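Local coordinates for protein Rho guanine nucleotide exchange factor 11 (Homo sapiens, PDB 5JHH) that probably activates Rho-family GTPases by promoting exchange of bound GDP for GTP through its RhoGEF (DH) domain, which is followed by a PH domain, at residues K95-D106 and E190-C201. Sequence-based numbering, arbitrary orientation.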
loop_
_atom_site.group_PDB
_atom_site.type_symbol
_atom_site.label_atom_id
_atom_site.label_comp_id
_atom_site.label_asym_id
_atom_site.label_seq_id
_atom_site.Cartn_x
_atom_site.Cartn_y
_atom_site.Cartn_z
ATOM N N LYS A 95 2.020 17.422 -28.632
ATOM C CA LYS A 95 0.966 16.916 -29.489
ATOM C C LYS A 95 0.654 15.496 -29.081
ATOM O O LYS A 95 0.332 15.295 -27.929
ATOM C CB LYS A 95 1.347 17.061 -30.965
ATOM C CG LYS A 95 1.408 18.517 -31.428
ATOM C CD LYS A 95 0.077 19.243 -31.217
ATOM C CE LYS A 95 -0.002 20.551 -32.006
ATOM N NZ LYS A 95 1.026 21.548 -31.579
ATOM N N GLU A 96 0.763 14.514 -29.972
ATOM C CA GLU A 96 0.489 13.135 -29.578
ATOM C C GLU A 96 1.582 12.614 -28.634
ATOM O O GLU A 96 2.770 12.925 -28.769
ATOM C CB GLU A 96 0.332 12.149 -30.743
ATOM C CG GLU A 96 0.487 12.688 -32.153
ATOM C CD GLU A 96 -0.743 13.452 -32.589
ATOM O OE1 GLU A 96 -0.630 14.678 -32.802
ATOM O OE2 GLU A 96 -1.825 12.834 -32.665
ATOM N N ILE A 97 1.159 11.788 -27.691
ATOM C CA ILE A 97 2.054 11.314 -26.679
ATOM C C ILE A 97 1.960 9.818 -26.508
ATOM O O ILE A 97 2.785 9.235 -25.818
ATOM C CB ILE A 97 1.775 12.063 -25.372
ATOM C CG1 ILE A 97 3.078 12.295 -24.652
ATOM C CG2 ILE A 97 0.674 11.384 -24.543
ATOM C CD1 ILE A 97 2.893 13.044 -23.358
ATOM N N SER A 98 1.029 9.177 -27.213
ATOM C CA SER A 98 0.760 7.785 -26.949
ATOM C C SER A 98 1.947 6.892 -27.299
ATOM O O SER A 98 2.201 5.917 -26.613
ATOM C CB SER A 98 -0.500 7.305 -27.681
ATOM O OG SER A 98 -0.371 7.505 -29.065
ATOM N N ASP A 99 2.654 7.203 -28.370
ATOM C CA ASP A 99 3.772 6.398 -28.772
ATOM C C ASP A 99 4.919 6.459 -27.714
ATOM O O ASP A 99 5.606 5.502 -27.500
ATOM C CB ASP A 99 4.326 6.905 -30.099
ATOM C CG ASP A 99 3.439 6.569 -31.321
ATOM O OD1 ASP A 99 2.590 5.659 -31.286
ATOM O OD2 ASP A 99 3.657 7.227 -32.354
ATOM N N LEU A 100 5.196 7.631 -27.174
ATOM C CA LEU A 100 6.131 7.743 -26.097
ATOM C C LEU A 100 5.683 6.884 -24.892
ATOM O O LEU A 100 6.476 6.138 -24.333
ATOM C CB LEU A 100 6.274 9.204 -25.718
ATOM C CG LEU A 100 7.242 9.570 -24.606
ATOM C CD1 LEU A 100 8.653 9.064 -24.854
ATOM C CD2 LEU A 100 7.253 11.067 -24.478
ATOM N N MET A 101 4.393 6.890 -24.571
ATOM C CA MET A 101 3.892 6.050 -23.489
ATOM C C MET A 101 4.048 4.578 -23.803
ATOM O O MET A 101 4.466 3.785 -22.946
ATOM C CB MET A 101 2.445 6.355 -23.204
ATOM C CG MET A 101 2.152 7.823 -22.884
ATOM S SD MET A 101 2.953 8.399 -21.386
ATOM C CE MET A 101 4.226 9.417 -22.042
ATOM N N LEU A 102 3.695 4.179 -25.018
ATOM C CA LEU A 102 3.880 2.792 -25.396
ATOM C C LEU A 102 5.355 2.386 -25.453
ATOM O O LEU A 102 5.674 1.220 -25.272
ATOM C CB LEU A 102 3.218 2.467 -26.744
ATOM C CG LEU A 102 1.703 2.702 -26.800
ATOM C CD1 LEU A 102 1.206 2.538 -28.236
ATOM C CD2 LEU A 102 0.957 1.746 -25.879
ATOM N N ALA A 103 6.246 3.320 -25.731
ATOM C CA ALA A 103 7.628 2.971 -25.792
ATOM C C ALA A 103 8.187 2.618 -24.384
ATOM O O ALA A 103 9.230 1.952 -24.262
ATOM C CB ALA A 103 8.422 4.090 -26.442
ATOM N N ARG A 104 7.489 3.025 -23.333
ATOM C CA ARG A 104 7.889 2.611 -21.971
ATOM C C ARG A 104 7.061 1.481 -21.381
ATOM O O ARG A 104 7.543 0.700 -20.574
ATOM C CB ARG A 104 7.884 3.797 -21.014
ATOM C CG ARG A 104 8.628 3.586 -19.677
ATOM C CD ARG A 104 9.325 2.208 -19.600
ATOM N NE ARG A 104 10.681 2.280 -19.960
ATOM C CZ ARG A 104 11.477 1.296 -20.303
ATOM N NH1 ARG A 104 11.097 0.041 -20.452
ATOM N NH2 ARG A 104 12.698 1.643 -20.540
ATOM N N PHE A 105 5.809 1.388 -21.749
ATOM C CA PHE A 105 4.897 0.560 -20.985
ATOM C C PHE A 105 4.288 -0.559 -21.741
ATOM O O PHE A 105 3.458 -1.273 -21.186
ATOM C CB PHE A 105 3.749 1.426 -20.447
ATOM C CG PHE A 105 4.191 2.508 -19.541
ATOM C CD1 PHE A 105 4.939 2.217 -18.412
ATOM C CD2 PHE A 105 3.795 3.824 -19.760
ATOM C CE1 PHE A 105 5.371 3.242 -17.567
ATOM C CE2 PHE A 105 4.182 4.829 -18.897
ATOM C CZ PHE A 105 4.993 4.529 -17.802
ATOM N N ASP A 106 4.664 -0.722 -23.005
ATOM C CA ASP A 106 4.101 -1.785 -23.842
ATOM C C ASP A 106 5.194 -2.699 -24.420
ATOM O O ASP A 106 6.349 -2.297 -24.536
ATOM C CB ASP A 106 3.316 -1.141 -24.983
ATOM C CG ASP A 106 2.387 -2.120 -25.719
ATOM O OD1 ASP A 106 1.762 -3.010 -25.091
ATOM O OD2 ASP A 106 2.267 -1.978 -26.945
ATOM N N GLU A 190 -4.854 8.100 -30.830
ATOM C CA GLU A 190 -4.199 8.610 -29.661
ATOM C C GLU A 190 -4.875 8.066 -28.394
ATOM O O GLU A 190 -4.209 7.526 -27.501
ATOM C CB GLU A 190 -4.205 10.149 -29.694
ATOM C CG GLU A 190 -3.629 10.850 -28.462
ATOM C CD GLU A 190 -2.100 10.701 -28.272
ATOM O OE1 GLU A 190 -1.425 9.839 -28.908
ATOM O OE2 GLU A 190 -1.568 11.492 -27.461
ATOM N N HIS A 191 -6.195 8.153 -28.365
ATOM C CA HIS A 191 -6.960 7.950 -27.163
ATOM C C HIS A 191 -6.926 6.464 -26.819
ATOM O O HIS A 191 -6.689 6.062 -25.658
ATOM C CB HIS A 191 -8.400 8.449 -27.362
ATOM C CG HIS A 191 -9.268 8.305 -26.157
ATOM N ND1 HIS A 191 -9.836 7.103 -25.789
ATOM C CD2 HIS A 191 -9.677 9.213 -25.242
ATOM C CE1 HIS A 191 -10.541 7.276 -24.685
ATOM N NE2 HIS A 191 -10.465 8.546 -24.336
ATOM N N GLU A 192 -7.158 5.667 -27.841
ATOM C CA GLU A 192 -7.140 4.207 -27.761
ATOM C C GLU A 192 -5.782 3.654 -27.260
ATOM O O GLU A 192 -5.734 2.706 -26.463
ATOM C CB GLU A 192 -7.445 3.669 -29.157
ATOM C CG GLU A 192 -7.830 2.198 -29.260
ATOM C CD GLU A 192 -8.249 1.780 -30.697
ATOM O OE1 GLU A 192 -7.572 2.155 -31.692
ATOM O OE2 GLU A 192 -9.255 1.059 -30.841
ATOM N N LYS A 193 -4.709 4.232 -27.779
ATOM C CA LYS A 193 -3.333 3.809 -27.503
ATOM C C LYS A 193 -2.874 4.208 -26.071
ATOM O O LYS A 193 -2.210 3.450 -25.396
ATOM C CB LYS A 193 -2.380 4.395 -28.560
ATOM C CG LYS A 193 -2.288 3.569 -29.852
ATOM C CD LYS A 193 -1.934 4.434 -31.041
ATOM C CE LYS A 193 -0.446 4.623 -31.201
ATOM N NZ LYS A 193 -0.173 6.005 -31.672
ATOM N N LEU A 194 -3.286 5.375 -25.624
ATOM C CA LEU A 194 -3.232 5.762 -24.246
ATOM C C LEU A 194 -4.003 4.826 -23.332
ATOM O O LEU A 194 -3.513 4.516 -22.245
ATOM C CB LEU A 194 -3.783 7.169 -24.078
ATOM C CG LEU A 194 -2.843 8.267 -24.544
ATOM C CD1 LEU A 194 -3.465 9.640 -24.377
ATOM C CD2 LEU A 194 -1.552 8.210 -23.762
ATOM N N CYS A 195 -5.171 4.343 -23.753
ATOM C CA CYS A 195 -5.912 3.440 -22.879
ATOM C C CYS A 195 -5.138 2.142 -22.764
ATOM O O CYS A 195 -5.145 1.473 -21.728
ATOM C CB CYS A 195 -7.330 3.185 -23.423
ATOM S SG CYS A 195 -8.403 4.650 -23.225
ATOM N N ARG A 196 -4.492 1.781 -23.867
ATOM C CA ARG A 196 -3.745 0.552 -23.896
ATOM C C ARG A 196 -2.558 0.677 -22.923
ATOM O O ARG A 196 -2.334 -0.201 -22.095
ATOM C CB ARG A 196 -3.304 0.276 -25.345
ATOM C CG ARG A 196 -2.186 -0.732 -25.550
ATOM C CD ARG A 196 -2.676 -2.108 -25.191
ATOM N NE ARG A 196 -1.732 -3.142 -25.596
ATOM C CZ ARG A 196 -1.854 -4.424 -25.271
ATOM N NH1 ARG A 196 -2.900 -4.856 -24.563
ATOM N NH2 ARG A 196 -0.924 -5.282 -25.652
ATOM N N ALA A 197 -1.853 1.798 -23.000
ATOM C CA ALA A 197 -0.739 2.071 -22.090
ATOM C C ALA A 197 -1.157 2.068 -20.613
ATOM O O ALA A 197 -0.481 1.490 -19.747
ATOM C CB ALA A 197 -0.081 3.410 -22.456
ATOM N N ARG A 198 -2.261 2.739 -20.317
ATOM C CA ARG A 198 -2.826 2.725 -18.960
ATOM C C ARG A 198 -3.054 1.307 -18.479
ATOM O O ARG A 198 -2.674 0.919 -17.336
ATOM C CB ARG A 198 -4.139 3.494 -18.917
ATOM C CG ARG A 198 -4.889 3.282 -17.607
ATOM C CD ARG A 198 -6.356 3.653 -17.737
ATOM N NE ARG A 198 -7.024 2.654 -18.564
ATOM C CZ ARG A 198 -8.080 2.894 -19.314
ATOM N NH1 ARG A 198 -8.664 4.091 -19.306
ATOM N NH2 ARG A 198 -8.551 1.916 -20.066
ATOM N N ASP A 199 -3.689 0.516 -19.329
ATOM C CA ASP A 199 -3.962 -0.869 -18.928
ATOM C C ASP A 199 -2.667 -1.696 -18.693
ATOM O O ASP A 199 -2.638 -2.620 -17.848
ATOM C CB ASP A 199 -4.816 -1.565 -20.005
ATOM C CG ASP A 199 -6.250 -0.965 -20.143
ATOM O OD1 ASP A 199 -6.735 -0.190 -19.301
ATOM O OD2 ASP A 199 -6.893 -1.307 -21.123
ATOM N N GLN A 200 -1.617 -1.416 -19.475
ATOM C CA GLN A 200 -0.390 -2.202 -19.361
ATOM C C GLN A 200 0.336 -1.787 -18.085
ATOM O O GLN A 200 0.800 -2.640 -17.361
ATOM C CB GLN A 200 0.493 -2.041 -20.597
ATOM C CG GLN A 200 0.043 -2.810 -21.835
ATOM C CD GLN A 200 0.505 -4.236 -21.836
ATOM O OE1 GLN A 200 0.132 -5.010 -20.991
ATOM N NE2 GLN A 200 1.306 -4.607 -22.820
ATOM N N CYS A 201 0.320 -0.497 -17.747
ATOM C CA CYS A 201 0.787 -0.036 -16.428
ATOM C C CYS A 201 0.110 -0.745 -15.262
ATOM O O CYS A 201 0.765 -1.105 -14.297
ATOM C CB CYS A 201 0.575 1.428 -16.235
ATOM S SG CYS A 201 1.606 2.422 -17.270
#
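Glu190 turns its carboxylate onto the start of helix 98-105 and receives the backbone N-H groups of the N-cap residue Ile97 and of Ser98, the first helical residue: OE2 accepts from Ile97 N at 2.8 Å on the syn side, and OE1 from Ser98 N. The Ser98 hydroxyl meets the same oxygen nearly along its C-O axis, Ser98 OG lying 2.6 Å from Glu190 OE1. With CG opposite the backbone N (chi1 176°) and a bend at chi2, the carboxylate reaches across to these donors. One turn on, Lys193 reaches back to the same helix start, its NZ donating to Ser98 OG and, in a salt bridge, to Asp99 OD1 at 2.8 Å, from above the carboxylate plane. Leu102 CD2 rests 3.9 Å from Ala197 CB, and Leu194 CD2 packs on Met101 CG. Farther along, Cys201 SG sits over one face of the Phe105 ring, 3.5 Å from its centroid, while the ring meets Trp80 edge-to-face. Gln200 NE2 donates to Asp106 OD1 nearly along its C-O axis, the acceptor near the amide plane; Gln200 OE1 bonds Arg110. Arg196 NE approaches that Asp106 oxygen in a long salt bridge, guanidinium and carboxylate planes 81° apart. Replacing Glu190 by an alanine is likely to leave the Ile97 and Ser98 N-H groups without this acceptor. Within the helical RhoGEF domain, this nearly parallel pair (24°) combines an apolar seam with a buried carboxylate whose negative charge would suit the helix N-terminus.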